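Local structure of NAD(P)H-FMN oxidoreductase (Bacillus subtilis, 5LVA) at residues 80-84 and 85-89. The protein binds flavin mononucleotide and probably acts as a flavin reductase that draws electrons from NAD(P)H. Residues are numbered along the deposited sequence; the frame is centred on the assembly and turned at random.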
loop_
_atom_site.group_PDB
_atom_site.type_symbol
_atom_site.label_atom_id
_atom_site.label_comp_id
_atom_site.label_asym_id
_atom_site.label_seq_id
_atom_site.Cartn_x
_atom_site.Cartn_y
_atom_site.Cartn_z
ATOM N N ASP A 80 12.111 -3.485 6.201
ATOM C CA ASP A 80 13.386 -3.754 6.839
ATOM C C ASP A 80 13.977 -5.069 6.398
ATOM O O ASP A 80 15.179 -5.158 6.141
ATOM C CB ASP A 80 13.234 -3.754 8.361
ATOM C CG ASP A 80 13.008 -2.378 8.921
ATOM O OD1 ASP A 80 13.035 -1.411 8.137
ATOM O OD2 ASP A 80 12.799 -2.254 10.143
ATOM N N HIS A 81 13.131 -6.092 6.317
ATOM C CA HIS A 81 13.609 -7.446 6.117
ATOM C C HIS A 81 13.737 -7.834 4.657
ATOM O O HIS A 81 14.583 -8.655 4.313
ATOM C CB HIS A 81 12.695 -8.428 6.829
ATOM C CG HIS A 81 12.801 -8.370 8.316
ATOM N ND1 HIS A 81 12.414 -9.409 9.130
ATOM C CD2 HIS A 81 13.248 -7.393 9.139
ATOM C CE1 HIS A 81 12.621 -9.078 10.389
ATOM N NE2 HIS A 81 13.125 -7.859 10.423
ATOM N N VAL A 82 12.910 -7.245 3.800
ATOM C CA VAL A 82 12.894 -7.631 2.396
ATOM C C VAL A 82 13.830 -6.789 1.524
ATOM O O VAL A 82 14.534 -7.334 0.672
ATOM C CB VAL A 82 11.462 -7.575 1.829
ATOM C CG1 VAL A 82 11.444 -7.906 0.349
ATOM C CG2 VAL A 82 10.554 -8.542 2.585
ATOM N N LEU A 83 13.866 -5.477 1.747
ATOM C CA LEU A 83 14.680 -4.579 0.919
ATOM C C LEU A 83 16.166 -4.591 1.283
ATOM O O LEU A 83 16.652 -3.720 1.985
ATOM C CB LEU A 83 14.140 -3.157 1.011
ATOM C CG LEU A 83 12.663 -2.990 0.658
ATOM C CD1 LEU A 83 12.217 -1.611 1.012
ATOM C CD2 LEU A 83 12.423 -3.249 -0.809
ATOM N N LEU A 84 16.889 -5.577 0.768
ATOM C CA LEU A 84 18.254 -5.821 1.220
ATOM C C LEU A 84 19.340 -5.377 0.242
ATOM O O LEU A 84 19.097 -5.230 -0.957
ATOM C CB LEU A 84 18.434 -7.302 1.535
ATOM C CG LEU A 84 17.531 -7.852 2.636
ATOM C CD1 LEU A 84 17.777 -9.331 2.809
ATOM C CD2 LEU A 84 17.768 -7.141 3.936
ATOM N N TYR A 85 20.531 -5.160 0.797
ATOM C CA TYR A 85 21.711 -4.807 0.035
ATOM C C TYR A 85 21.944 -5.842 -1.045
ATOM O O TYR A 85 21.870 -7.021 -0.790
ATOM C CB TYR A 85 22.935 -4.703 0.956
ATOM C CG TYR A 85 24.175 -4.220 0.242
ATOM C CD1 TYR A 85 24.959 -5.087 -0.511
ATOM C CD2 TYR A 85 24.545 -2.884 0.288
ATOM C CE1 TYR A 85 26.073 -4.640 -1.184
ATOM C CE2 TYR A 85 25.658 -2.433 -0.373
ATOM C CZ TYR A 85 26.418 -3.313 -1.105
ATOM O OH TYR A 85 27.534 -2.849 -1.761
ATOM N N GLY A 86 22.226 -5.406 -2.260
ATOM C CA GLY A 86 22.491 -6.346 -3.327
ATOM C C GLY A 86 21.231 -6.822 -4.015
ATOM O O GLY A 86 21.290 -7.577 -4.979
ATOM N N TRP A 87 20.080 -6.389 -3.519
ATOM C CA TRP A 87 18.833 -6.726 -4.180
ATOM C C TRP A 87 18.031 -5.484 -4.499
ATOM O O TRP A 87 17.651 -5.250 -5.638
ATOM C CB TRP A 87 17.982 -7.680 -3.333
ATOM C CG TRP A 87 16.727 -8.072 -4.069
ATOM C CD1 TRP A 87 16.635 -8.924 -5.127
ATOM C CD2 TRP A 87 15.396 -7.606 -3.817
ATOM N NE1 TRP A 87 15.339 -9.025 -5.541
ATOM C CE2 TRP A 87 14.559 -8.220 -4.758
ATOM C CE3 TRP A 87 14.835 -6.726 -2.892
ATOM C CZ2 TRP A 87 13.196 -7.980 -4.800
ATOM C CZ3 TRP A 87 13.490 -6.498 -2.933
ATOM C CH2 TRP A 87 12.682 -7.126 -3.875
ATOM N N ALA A 88 17.755 -4.699 -3.475
ATOM C CA ALA A 88 16.930 -3.526 -3.658
ATOM C C ALA A 88 17.816 -2.297 -3.823
ATOM O O ALA A 88 17.475 -1.363 -4.533
ATOM C CB ALA A 88 15.982 -3.360 -2.496
ATOM N N TYR A 89 18.965 -2.322 -3.165
ATOM C CA TYR A 89 19.930 -1.253 -3.273
ATOM C C TYR A 89 21.312 -1.837 -3.151
ATOM O O TYR A 89 21.475 -3.035 -2.942
ATOM C CB TYR A 89 19.713 -0.197 -2.191
ATOM C CG TYR A 89 20.052 -0.666 -0.794
ATOM C CD1 TYR A 89 19.169 -1.462 -0.071
ATOM C CD2 TYR A 89 21.249 -0.301 -0.191
ATOM C CE1 TYR A 89 19.473 -1.886 1.202
ATOM C CE2 TYR A 89 21.557 -0.720 1.085
ATOM C CZ TYR A 89 20.669 -1.516 1.774
ATOM O OH TYR A 89 20.981 -1.932 3.043
#
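The indole of W87 and the side chain of V82 run side by side and point the same way. V82 CG1 meets W87 CZ3 at 4.1 Å. L83 CD2 comes to W87 CZ3 from the indole edge, near the ring plane, at 4.0 Å. The leucine and indole side chains are set obliquely to each other. L83 CD2 also packs on A88 CB at 3.9 Å, so one methyl touches both residues. With chi1 at -177°, W87 CG stands opposite the backbone N, and chi2 turns the six-membered ring to the helix end. There W87 CE3 lies 3.6 Å from V82 O, an oxygen that also accepts a hydrogen bond from Q51. The pyrrole end is fixed by NE1, which bonds to E55. Both partners belong to helix 47-56.

Y89 meets the chain at the L83 and L84 carbonyls. Y89 CE1, at the ring edge, lies 3.5 Å from L83 O, which is in the ring plane. One face lies over Y85 CA, which is offset toward the rim. With chi1 at 70°, Y89 CG sits between the backbone N and the carbonyl carbon, and the ring turns back to the L84-Y85 peptide. It also meets the ring of F137. Replacing Y89 by an alanine is likely to leave Y85 CA without the ring face over it, L83 O without the CE1 edge beside it and F137 without its ring partner.

L84 O takes two backbone bonds. A88 N donates to L84 O at 2.9 Å, nearly straight. W87 N donates to L84 O at 3.0 Å, from above the carbonyl plane. L83 centres an inverse gamma turn, and residues 84-87 form a type II beta turn with G86 at its third position. They follow the end of helix 73-82 and begin the loop toward strand 100-106 in this flavodoxin-like fold, away from the FMN site.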